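Local coordinates for major allergen Dau c 1 (Daucus carota, PDB 2WQL), which is a carrot allergen and pathogenesis-related plant-defence protein of the Bet v 1 family that probably binds small ligands in an internal pocket, at residues Gly48-Arg54 and Thr68-Val74; Ala16-Phe20 and Val103-Thr107; Leu8-Val14 and Gly110-Thr116; Leu79-Val85 and Ser97-Val103. The protein carries 4 engineered substitutions. All blocks are in the same frame, centred on the assembly; numbering follows the deposited sequence.

Contact 1 of 4, residues Gly48-Arg54 and Thr68-Val74; sequences GGAGTVR and TVRTDAV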
# COMPACT_ATOMS: atom_id res chain seq x y z
N GLY A 48 4.96 28.50 -22.04
CA GLY A 48 4.66 27.40 -21.14
C GLY A 48 5.35 26.11 -21.53
O GLY A 48 5.46 25.19 -20.71
N GLY A 49 5.81 26.02 -22.78
CA GLY A 49 6.56 24.85 -23.23
C GLY A 49 8.05 25.00 -22.95
O GLY A 49 8.46 25.95 -22.29
N ALA A 50 8.84 24.05 -23.45
CA ALA A 50 10.27 24.00 -23.17
C ALA A 50 10.90 25.35 -23.44
O ALA A 50 10.55 26.00 -24.41
CB ALA A 50 10.94 22.94 -24.01
N GLY A 51 11.80 25.76 -22.56
CA GLY A 51 12.49 27.04 -22.67
C GLY A 51 11.83 28.17 -21.90
O GLY A 51 12.44 29.21 -21.71
N THR A 52 10.60 27.96 -21.47
CA THR A 52 9.88 28.95 -20.69
C THR A 52 10.59 29.17 -19.35
O THR A 52 11.05 28.23 -18.72
CB THR A 52 8.42 28.51 -20.44
OG1 THR A 52 7.74 28.40 -21.70
CG2 THR A 52 7.68 29.50 -19.53
N VAL A 53 10.68 30.42 -18.92
CA VAL A 53 11.35 30.78 -17.69
C VAL A 53 10.42 31.67 -16.86
O VAL A 53 9.91 32.67 -17.34
CB VAL A 53 12.69 31.53 -17.96
CG1 VAL A 53 13.29 32.02 -16.68
CG2 VAL A 53 13.68 30.64 -18.70
N ARG A 54 10.19 31.30 -15.62
CA ARG A 54 9.36 32.08 -14.71
C ARG A 54 10.18 32.65 -13.57
O ARG A 54 10.86 31.91 -12.86
CB ARG A 54 8.26 31.21 -14.12
CG ARG A 54 7.20 30.76 -15.12
CD ARG A 54 6.11 29.95 -14.44
NE ARG A 54 5.00 29.73 -15.37
CZ ARG A 54 4.92 28.73 -16.24
NH1 ARG A 54 5.87 27.83 -16.32
NH2 ARG A 54 3.88 28.64 -17.05
N THR A 68 13.68 31.35 -9.61
CA THR A 68 13.61 31.38 -11.06
C THR A 68 13.57 29.95 -11.54
O THR A 68 14.48 29.18 -11.24
CB THR A 68 14.84 32.08 -11.66
OG1 THR A 68 14.91 33.42 -11.19
CG2 THR A 68 14.81 32.08 -13.19
N VAL A 69 12.52 29.59 -12.28
CA VAL A 69 12.28 28.21 -12.70
C VAL A 69 12.17 28.09 -14.21
O VAL A 69 11.35 28.76 -14.82
CB VAL A 69 10.99 27.67 -12.06
CG1 VAL A 69 10.73 26.21 -12.46
CG2 VAL A 69 11.07 27.82 -10.55
N ARG A 70 12.99 27.22 -14.80
CA ARG A 70 12.97 26.97 -16.23
C ARG A 70 12.19 25.70 -16.51
O ARG A 70 12.36 24.72 -15.80
CB ARG A 70 14.40 26.81 -16.75
CG ARG A 70 14.53 26.47 -18.22
CD ARG A 70 15.99 26.31 -18.61
NE ARG A 70 16.56 25.13 -17.98
CZ ARG A 70 17.77 25.05 -17.44
NH1 ARG A 70 18.58 26.09 -17.44
NH2 ARG A 70 18.17 23.93 -16.89
N THR A 71 11.34 25.72 -17.53
CA THR A 71 10.67 24.50 -18.00
C THR A 71 11.58 23.82 -19.02
O THR A 71 11.91 24.42 -20.03
CB THR A 71 9.33 24.82 -18.72
OG1 THR A 71 8.45 25.56 -17.85
CG2 THR A 71 8.63 23.52 -19.18
N ASP A 72 11.95 22.56 -18.75
CA ASP A 72 12.82 21.78 -19.62
C ASP A 72 12.02 20.98 -20.64
O ASP A 72 12.45 20.78 -21.76
CB ASP A 72 13.69 20.84 -18.80
CG ASP A 72 14.53 21.57 -17.76
OD1 ASP A 72 15.40 22.38 -18.15
OD2 ASP A 72 14.32 21.32 -16.54
N ALA A 73 10.84 20.50 -20.24
CA ALA A 73 10.01 19.64 -21.11
C ALA A 73 8.57 19.56 -20.59
O ALA A 73 8.31 19.59 -19.39
CB ALA A 73 10.60 18.24 -21.22
N VAL A 74 7.63 19.51 -21.53
CA VAL A 74 6.22 19.26 -21.23
C VAL A 74 5.69 18.20 -22.16
O VAL A 74 5.93 18.26 -23.37
CB VAL A 74 5.35 20.49 -21.46
CG1 VAL A 74 4.03 20.38 -20.72
CG2 VAL A 74 6.05 21.74 -21.05
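The glycine-rich loop of the Bet v 1 family, here represented by Gly48-Thr52, folds over the C-terminal part of strand 66-75, at Thr71 to Val74. Thr71 is the centre of the grip: its backbone N donates to Thr52 O at 2.8 Å, and its O accepts from Gly51 N at 2.9 Å. The Thr71 side chain rises under the loop, with CB 3.8 Å from Gly49 O and CG2 reaching towards Gly48 O. Val74 comes in from the strand's far end, CG2 lying 3.5 Å from Gly48 O and also against Gly49 CA. Inside the loop, Gly49-Thr52 is a type II beta turn. Thr52 OG1, beside its own backbone N (chi1 -63°), turns back to donate to Gly49 O at 2.6 Å while accepting from Gly48 N, which pins the loop's two limbs together; Gly49 O also takes Thr52 N. From Val53 onward the contact becomes a regular antiparallel beta hairpin pairing. Val53 and Arg70 form a non-hydrogen-bonded pair and Arg54 and Val69 a hydrogen-bonded one, with Arg54 N to Val69 O at 2.9 Å. On the face of Val53, its CG1 meets Thr68 CG2 at 3.8 Å. On the other face, Arg54 extends its chain beneath the loop, one guanidinium face set against Thr52 CG2; its NH2 makes a salt bridge to Asp28, and Thr71 OG1 is hydrogen-bonded to Tyr81 OH. Val69, on the same face as Arg54, lines the pocket holding the bound polyether.

Contact 2 of 4, residues Ala16-Phe20 and Val103-Thr107; sequences AEKIF and VVVPT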
# COMPACT_ATOMS: atom_id res chain seq x y z
N ALA A 16 -6.22 12.41 -13.26
CA ALA A 16 -4.87 12.75 -13.73
C ALA A 16 -4.86 13.87 -14.77
O ALA A 16 -4.05 14.79 -14.68
CB ALA A 16 -4.17 11.48 -14.29
N GLU A 17 -5.74 13.76 -15.77
CA GLU A 17 -5.87 14.80 -16.80
C GLU A 17 -6.17 16.16 -16.18
O GLU A 17 -5.56 17.16 -16.54
CB GLU A 17 -6.97 14.44 -17.83
CG GLU A 17 -6.46 13.71 -19.06
CD GLU A 17 -7.59 13.08 -19.95
OE1 GLU A 17 -8.46 13.82 -20.52
OE2 GLU A 17 -7.60 11.83 -20.10
N LYS A 18 -7.10 16.18 -15.25
CA LYS A 18 -7.56 17.43 -14.66
C LYS A 18 -6.49 18.06 -13.75
O LYS A 18 -6.26 19.27 -13.79
CB LYS A 18 -8.86 17.19 -13.90
CG LYS A 18 -9.89 18.30 -13.97
CD LYS A 18 -11.29 17.78 -13.56
CE LYS A 18 -12.42 18.80 -13.83
NZ LYS A 18 -13.45 18.76 -12.73
N ILE A 19 -5.82 17.23 -12.95
CA ILE A 19 -4.75 17.71 -12.07
C ILE A 19 -3.62 18.33 -12.89
O ILE A 19 -3.16 19.44 -12.61
CB ILE A 19 -4.18 16.58 -11.19
CG1 ILE A 19 -5.14 16.27 -10.03
CG2 ILE A 19 -2.84 16.95 -10.60
CD1 ILE A 19 -5.22 17.36 -8.99
N PHE A 20 -3.20 17.61 -13.92
CA PHE A 20 -2.15 18.09 -14.80
C PHE A 20 -2.51 19.42 -15.45
O PHE A 20 -1.65 20.26 -15.64
CB PHE A 20 -1.87 17.07 -15.90
CG PHE A 20 -0.64 17.37 -16.70
CD1 PHE A 20 0.62 17.12 -16.17
CD2 PHE A 20 -0.74 17.90 -17.97
CE1 PHE A 20 1.78 17.37 -16.91
CE2 PHE A 20 0.41 18.16 -18.71
CZ PHE A 20 1.67 17.90 -18.18
N VAL A 103 5.49 13.38 -12.88
CA VAL A 103 4.54 12.64 -13.69
C VAL A 103 3.25 12.45 -12.89
O VAL A 103 3.30 12.19 -11.71
CB VAL A 103 5.12 11.29 -14.17
CG1 VAL A 103 5.41 10.37 -12.98
CG2 VAL A 103 4.20 10.60 -15.17
N VAL A 104 2.10 12.62 -13.54
CA VAL A 104 0.81 12.42 -12.89
C VAL A 104 0.27 11.08 -13.39
O VAL A 104 0.04 10.92 -14.57
CB VAL A 104 -0.19 13.54 -13.23
CG1 VAL A 104 -1.41 13.41 -12.38
CG2 VAL A 104 0.45 14.89 -13.03
N VAL A 105 0.06 10.12 -12.50
CA VAL A 105 -0.41 8.81 -12.95
C VAL A 105 -1.82 8.52 -12.43
O VAL A 105 -2.13 8.85 -11.30
CB VAL A 105 0.57 7.64 -12.59
CG1 VAL A 105 2.00 8.10 -12.59
CG2 VAL A 105 0.22 7.04 -11.26
N PRO A 106 -2.68 7.92 -13.27
CA PRO A 106 -4.04 7.62 -12.81
C PRO A 106 -4.12 6.44 -11.87
O PRO A 106 -3.24 5.58 -11.86
CB PRO A 106 -4.80 7.32 -14.11
CG PRO A 106 -3.77 7.00 -15.09
CD PRO A 106 -2.55 7.76 -14.72
N THR A 107 -5.19 6.40 -11.10
CA THR A 107 -5.44 5.34 -10.12
C THR A 107 -6.76 4.65 -10.44
O THR A 107 -7.68 5.26 -10.99
CB THR A 107 -5.52 5.92 -8.70
OG1 THR A 107 -4.23 6.38 -8.30
CG2 THR A 107 -5.95 4.87 -7.72
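Val104 sets CG1 opposite its backbone N (chi1 -171°), which turns one methyl to Ala16 and leaves CG2 for Phe20, whose ring is thrown out to meet it by a similarly anti first torsion (chi1 -169°). The valine thus spreads its two branches over one turn of the helix. CG1 rests on Ala16, 3.9 Å from its CB and 3.8 Å from its carbonyl O; Ile19 adds its CG2 to the same branch at 4.2 Å. CG2 approaches the rim of the Phe20 ring near its plane, 3.9 Å from CD1, so the aromatic is touched at an edge. Further along the strand, the small Ala16 side chain lets the backbones come near each other: Ala16 CB is 4.1 Å from Pro106 CD, and the two CA atoms are 5.3 Å apart. No hydrogen bond crosses the interface, which is purely apolar packing. The short helical and strand axes run nearly antiparallel, at 156°, with 8.1 Å between them at closest approach. In the Bet v 1 fold this is where the first short helix, 16-25, lies against the end of strand 95-106. Leu79, in the turn leading into strand 80-87, fills in beside Ala16, Phe20 and Val104, while Ile19 leans on Ser112 and Thr114 of strand 112-122. Behind the strand, Val104 O accepts from Lys115 of the second subunit, and Val105 packs on that subunit's Glu9.

Contact 3 of 4, residues Leu8-Val14 and Gly110-Thr116; sequences LEITSSV and GGSITKT. With P4C (O-acetaldehydyl-hexaethylene glycol), chain E.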
# COMPACT_ATOMS: atom_id res chain seq x y z
N LEU A 8 8.59 13.10 -3.80
CA LEU A 8 7.35 13.50 -3.14
C LEU A 8 6.19 12.95 -3.94
O LEU A 8 6.13 13.12 -5.16
CB LEU A 8 7.25 15.03 -3.10
CG LEU A 8 5.94 15.61 -2.57
CD1 LEU A 8 5.78 15.31 -1.06
CD2 LEU A 8 5.86 17.12 -2.88
N GLU A 9 5.25 12.31 -3.25
CA GLU A 9 4.06 11.79 -3.90
C GLU A 9 2.85 12.45 -3.27
O GLU A 9 2.78 12.56 -2.05
CB GLU A 9 3.98 10.28 -3.75
CG GLU A 9 5.06 9.58 -4.55
CD GLU A 9 4.88 8.07 -4.64
OE1 GLU A 9 3.90 7.51 -4.06
OE2 GLU A 9 5.74 7.44 -5.32
N ILE A 10 1.93 12.92 -4.10
CA ILE A 10 0.70 13.51 -3.59
C ILE A 10 -0.51 12.82 -4.21
O ILE A 10 -0.65 12.76 -5.42
CB ILE A 10 0.62 15.03 -3.84
CG1 ILE A 10 1.84 15.75 -3.28
CG2 ILE A 10 -0.63 15.61 -3.22
CD1 ILE A 10 2.05 17.15 -3.84
N THR A 11 -1.38 12.30 -3.37
CA THR A 11 -2.58 11.61 -3.80
C THR A 11 -3.74 12.60 -3.92
O THR A 11 -3.86 13.54 -3.12
CB THR A 11 -2.95 10.49 -2.81
OG1 THR A 11 -1.91 9.51 -2.82
CG2 THR A 11 -4.24 9.80 -3.19
N SER A 12 -4.60 12.37 -4.91
CA SER A 12 -5.78 13.19 -5.13
C SER A 12 -6.93 12.35 -5.65
O SER A 12 -6.72 11.39 -6.36
CB SER A 12 -5.48 14.30 -6.13
OG SER A 12 -6.64 15.09 -6.40
N SER A 13 -8.15 12.73 -5.31
CA SER A 13 -9.34 12.08 -5.85
C SER A 13 -9.71 12.64 -7.21
O SER A 13 -10.56 12.07 -7.88
CB SER A 13 -10.53 12.23 -4.90
OG SER A 13 -10.86 13.59 -4.70
N VAL A 14 -9.10 13.76 -7.60
CA VAL A 14 -9.30 14.35 -8.91
C VAL A 14 -8.50 13.56 -9.96
O VAL A 14 -7.43 13.02 -9.66
CB VAL A 14 -8.88 15.84 -8.95
CG1 VAL A 14 -8.94 16.38 -10.36
CG2 VAL A 14 -9.74 16.67 -8.01
N GLY A 110 -10.21 6.29 -10.19
CA GLY A 110 -10.50 7.48 -11.00
C GLY A 110 -9.78 8.72 -10.50
O GLY A 110 -9.96 9.80 -11.07
N GLY A 111 -8.97 8.58 -9.45
CA GLY A 111 -8.13 9.66 -8.97
C GLY A 111 -6.74 9.58 -9.56
O GLY A 111 -6.57 9.01 -10.64
N SER A 112 -5.75 10.13 -8.85
CA SER A 112 -4.39 10.22 -9.36
C SER A 112 -3.32 10.30 -8.27
O SER A 112 -3.63 10.62 -7.13
CB SER A 112 -4.26 11.44 -10.27
OG SER A 112 -4.60 12.65 -9.59
N ILE A 113 -2.09 9.99 -8.63
CA ILE A 113 -0.91 10.23 -7.80
C ILE A 113 0.04 11.08 -8.61
O ILE A 113 0.37 10.73 -9.74
CB ILE A 113 -0.17 8.94 -7.41
CG1 ILE A 113 -1.06 8.00 -6.60
CG2 ILE A 113 1.04 9.27 -6.57
CD1 ILE A 113 -0.50 6.62 -6.42
N THR A 114 0.48 12.21 -8.05
CA THR A 114 1.44 13.08 -8.71
C THR A 114 2.80 12.77 -8.07
O THR A 114 3.01 13.02 -6.87
CB THR A 114 1.04 14.57 -8.53
OG1 THR A 114 -0.19 14.80 -9.21
CG2 THR A 114 2.08 15.49 -9.10
N LYS A 115 3.71 12.22 -8.88
CA LYS A 115 5.02 11.78 -8.41
C LYS A 115 6.11 12.74 -8.89
O LYS A 115 6.26 12.90 -10.12
CB LYS A 115 5.31 10.38 -8.95
CG LYS A 115 4.25 9.33 -8.52
CD LYS A 115 4.59 7.91 -8.96
CE LYS A 115 3.67 6.87 -8.32
NZ LYS A 115 3.72 5.53 -9.03
N THR A 116 6.84 13.37 -7.96
CA THR A 116 7.92 14.29 -8.31
C THR A 116 9.25 13.81 -7.75
O THR A 116 9.34 13.42 -6.60
CB THR A 116 7.68 15.72 -7.78
OG1 THR A 116 6.39 16.16 -8.22
CG2 THR A 116 8.77 16.69 -8.29
O1 P4C E . 4.03 24.57 -13.08
C2 P4C E . 4.83 24.16 -12.25
C3 P4C E . 4.81 22.72 -11.76
O4 P4C E . 5.92 22.54 -10.86
C5 P4C E . 6.36 21.19 -10.61
C6 P4C E . 7.80 21.23 -10.08
O7 P4C E . 7.83 21.21 -8.65
C8 P4C E . 7.50 19.94 -8.05
C9 P4C E . 6.44 20.03 -6.93
O10 P4C E . 5.21 19.36 -7.32
C11 P4C E . 4.04 19.79 -6.60
C12 P4C E . 3.10 20.61 -7.49
O13 P4C E . 2.93 21.93 -6.96
C14 P4C E . 2.01 22.76 -7.69
C15 P4C E . 2.70 23.43 -8.88
O16 P4C E . 3.02 24.79 -8.60
C17 P4C E . 4.18 25.30 -9.30
C18 P4C E . 4.96 26.32 -8.44
O19 P4C E . 6.35 26.44 -8.83
C20 P4C E . 7.29 25.84 -7.91
C21 P4C E . 8.55 25.36 -8.67
O22 P4C E . 8.91 23.98 -8.43
O HOH W 1 -2.44 13.59 -7.99
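Leu8-Ser12 and Ser112-Thr116 run antiparallel at 164°, their axes 4.6 Å apart at closest approach, in a register where Leu8, Ile10 and Ser12 make hydrogen-bonded pairs with Thr116, Thr114 and Ser112. Each of these pairs exchanges two backbone bonds, such as Thr116 N to Leu8 O at 2.9 Å. Beyond the ladder the backbones stay close: Gly111, without a side chain, passes its CA within 3.4 Å of Ser12 O. Ser112 OG occupies the crowded position between its backbone N and carbonyl carbon (chi1 58°), and from there donates to Val14 O at 2.9 Å. Leu8-Val14 turns away from the ladder here, where Ser12 OG accepts from Val14 N at 3.0 Å in an ST turn. One water ties the Ser112 end to the middle of the ladder, donating to Ser112 OG at 2.8 Å and to Ile10 O, and hydrogen-bonded to Thr114 OG1. On the other face, Glu9 and Lys115 lie side by side, Glu9 OE2 3.7 Å from Lys115 CE; the opposite charges are near but not in contact. On the face of Leu8 and Ile10, Thr116 CG2 touches C8 of the polyether at 3.5 Å. This pairing joins the first strand to strand 112-122, whose other side bonds to strand 95-106. The long C-terminal helix 130-153 covers the pocket-side face, with Phe144 on Ile10 and Thr114; helix 16-25 lies over the other end, its Ile19 packing on Ser12 and Val14.

Contact 4 of 4, residues Leu79-Val85 and Ser97-Val103; sequences LSYDSTV and SIETHMV. Engineered in segment 79-85: Ser80 (natural residue Thr). Engineered in segment 97-103: Met102 (natural residue Leu). With P4C (O-acetaldehydyl-hexaethylene glycol), chain E.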
# COMPACT_ATOMS: atom_id res chain seq x y z
N LEU A 79 1.21 13.37 -19.45
CA LEU A 79 1.07 14.08 -18.18
C LEU A 79 2.40 14.11 -17.40
O LEU A 79 2.43 13.81 -16.20
CB LEU A 79 -0.04 13.45 -17.34
CG LEU A 79 -1.35 13.10 -18.05
CD1 LEU A 79 -2.38 12.58 -17.06
CD2 LEU A 79 -1.90 14.30 -18.84
N SER A 80 3.49 14.46 -18.07
CA SER A 80 4.76 14.67 -17.40
C SER A 80 5.27 16.09 -17.61
O SER A 80 4.94 16.74 -18.60
CB SER A 80 5.81 13.65 -17.85
OG SER A 80 6.31 13.94 -19.14
N TYR A 81 6.06 16.56 -16.65
CA TYR A 81 6.59 17.93 -16.66
C TYR A 81 7.96 17.91 -16.01
O TYR A 81 8.12 17.35 -14.92
CB TYR A 81 5.66 18.87 -15.89
CG TYR A 81 6.02 20.36 -15.93
CD1 TYR A 81 5.76 21.13 -17.07
CD2 TYR A 81 6.58 20.99 -14.83
CE1 TYR A 81 6.09 22.48 -17.10
CE2 TYR A 81 6.90 22.33 -14.86
CZ TYR A 81 6.66 23.07 -15.99
OH TYR A 81 6.98 24.42 -16.01
N ASP A 82 8.95 18.47 -16.70
CA ASP A 82 10.31 18.57 -16.20
C ASP A 82 10.70 20.03 -16.13
O ASP A 82 10.46 20.78 -17.06
CB ASP A 82 11.28 17.85 -17.14
CG ASP A 82 10.91 16.38 -17.35
OD1 ASP A 82 10.77 15.65 -16.36
OD2 ASP A 82 10.74 15.97 -18.53
N SER A 83 11.30 20.43 -15.01
CA SER A 83 11.70 21.81 -14.79
C SER A 83 12.84 21.93 -13.81
O SER A 83 13.03 21.04 -12.97
CB SER A 83 10.52 22.61 -14.25
OG SER A 83 10.07 22.06 -13.02
N THR A 84 13.59 23.03 -13.91
CA THR A 84 14.80 23.24 -13.12
C THR A 84 14.80 24.58 -12.43
O THR A 84 14.54 25.59 -13.05
CB THR A 84 16.05 23.17 -13.99
OG1 THR A 84 16.04 21.97 -14.75
CG2 THR A 84 17.32 23.20 -13.13
N VAL A 85 15.08 24.58 -11.13
CA VAL A 85 15.23 25.84 -10.40
C VAL A 85 16.67 26.28 -10.59
O VAL A 85 17.59 25.54 -10.26
CB VAL A 85 14.92 25.69 -8.89
CG1 VAL A 85 15.00 27.03 -8.23
CG2 VAL A 85 13.55 25.05 -8.68
N SER A 97 21.72 23.99 -8.91
CA SER A 97 20.38 23.90 -9.48
C SER A 97 19.56 22.77 -8.86
O SER A 97 20.13 21.81 -8.33
CB SER A 97 20.47 23.71 -11.00
OG SER A 97 20.95 22.42 -11.33
N ILE A 98 18.23 22.90 -8.90
CA ILE A 98 17.32 21.83 -8.46
C ILE A 98 16.56 21.29 -9.67
O ILE A 98 15.64 21.92 -10.18
CB ILE A 98 16.33 22.29 -7.38
CG1 ILE A 98 17.05 22.94 -6.20
CG2 ILE A 98 15.50 21.11 -6.88
CD1 ILE A 98 16.14 23.51 -5.17
N GLU A 99 16.97 20.12 -10.14
CA GLU A 99 16.39 19.49 -11.33
C GLU A 99 15.19 18.67 -10.88
O GLU A 99 15.32 17.84 -10.00
CB GLU A 99 17.47 18.60 -11.99
CG GLU A 99 17.09 17.86 -13.26
CD GLU A 99 18.06 16.69 -13.57
OE1 GLU A 99 19.30 16.85 -13.35
OE2 GLU A 99 17.58 15.62 -14.02
N THR A 100 14.01 18.92 -11.44
CA THR A 100 12.80 18.18 -11.05
C THR A 100 12.11 17.47 -12.23
O THR A 100 12.10 17.93 -13.35
CB THR A 100 11.76 19.07 -10.36
OG1 THR A 100 11.06 19.85 -11.34
CG2 THR A 100 12.41 20.00 -9.37
N HIS A 101 11.50 16.33 -11.94
CA HIS A 101 10.80 15.52 -12.95
C HIS A 101 9.48 15.05 -12.36
O HIS A 101 9.46 14.38 -11.34
CB HIS A 101 11.62 14.30 -13.33
CG HIS A 101 12.97 14.62 -13.87
ND1 HIS A 101 13.20 14.87 -15.21
CD2 HIS A 101 14.17 14.76 -13.26
CE1 HIS A 101 14.48 15.14 -15.40
NE2 HIS A 101 15.09 15.08 -14.23
N MET A 102 8.37 15.43 -12.98
CA MET A 102 7.06 15.15 -12.43
C MET A 102 6.23 14.33 -13.41
O MET A 102 6.25 14.57 -14.62
CB MET A 102 6.34 16.45 -12.14
CG MET A 102 5.10 16.28 -11.31
SD MET A 102 4.22 17.82 -11.14
CE MET A 102 3.51 17.94 -12.78
N VAL A 103 5.49 13.38 -12.88
CA VAL A 103 4.54 12.64 -13.69
C VAL A 103 3.25 12.45 -12.89
O VAL A 103 3.30 12.19 -11.71
CB VAL A 103 5.12 11.29 -14.17
CG1 VAL A 103 5.41 10.37 -12.98
CG2 VAL A 103 4.20 10.60 -15.17
O1 P4C E . 4.03 24.57 -13.08
C2 P4C E . 4.83 24.16 -12.25
C3 P4C E . 4.81 22.72 -11.76
O4 P4C E . 5.92 22.54 -10.86
C5 P4C E . 6.36 21.19 -10.61
C6 P4C E . 7.80 21.23 -10.08
O7 P4C E . 7.83 21.21 -8.65
C8 P4C E . 7.50 19.94 -8.05
C9 P4C E . 6.44 20.03 -6.93
O10 P4C E . 5.21 19.36 -7.32
C11 P4C E . 4.04 19.79 -6.60
C12 P4C E . 3.10 20.61 -7.49
O13 P4C E . 2.93 21.93 -6.96
C14 P4C E . 2.01 22.76 -7.69
C15 P4C E . 2.70 23.43 -8.88
O16 P4C E . 3.02 24.79 -8.60
C17 P4C E . 4.18 25.30 -9.30
C18 P4C E . 4.96 26.32 -8.44
O19 P4C E . 6.35 26.44 -8.83
C20 P4C E . 7.29 25.84 -7.91
C21 P4C E . 8.55 25.36 -8.67
O22 P4C E . 8.91 23.98 -8.43
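His101 presents the ND1 edge of its ring to Asp82, its partner in a non-hydrogen-bonded pair of the antiparallel hairpin. ND1 donates to Asp82 OD1 at 2.8 Å, but the bond is bent (140°), and ND1 sits above the carboxylate plane; the two planes are 65° apart. The other ring nitrogen, NE2, makes a straighter bond to Glu99 OE2 at 2.6 Å, in the ring plane and on the anti lone pair of the carboxylate. On the opposite face of the hairpin, Ser83 and Thr100 form a polar patch. Thr100 OG1, placed between its backbone N and carbonyl carbon (chi1 78°), folds back over Ser83 O and donates to it at 2.8 Å, from above the carbonyl plane; Thr100 N reaches the same oxygen, so two donors grip it. Ser83 OG and Thr100 OG1 each lie 3.8 Å from C6 of the polyether, and Tyr81 CE2 is 3.8 Å from its C3. The engineered Met102 bends its chain so that CE packs on Tyr81 CB at 3.9 Å, its sulfur facing the ligand. Nearer the hairpin end, Val85 and Ile98 lie alongside each other, CB to CB 4.0 Å. The curved sheet thus gives the Bet v 1 pocket a wall of mixed hydroxyl and apolar groups, consistent with binding amphipathic ligands. On the outer face, two carboxylates accepting from both ring nitrogens would probably favour a protonated, positively charged His101.

Overall arrangement
All four contacts lie on the one antiparallel sheet of the Bet v 1 fold, whose strand order runs 5-12, 112-122, 95-106, 80-87, 66-75, 53-57, 41-45. Contact 3 sits at the 5-12 edge, contact 4 in the middle and contact 1 towards the other side; contact 2 sets helix 16-25 against the sheet. Contacts 2 and 3 have centres about 7 Å apart, those of contacts 1 and 4 are about 9 Å apart, and those of contacts 1 and 3 about 22 Å, without touching. Along the chain, contacts 1 and 4 follow in series inside the loop closed by contact 2, itself nested in contact 3. Contacts 1, 3 and 4 contribute to the ligand pocket, enclosed between sheet and helices.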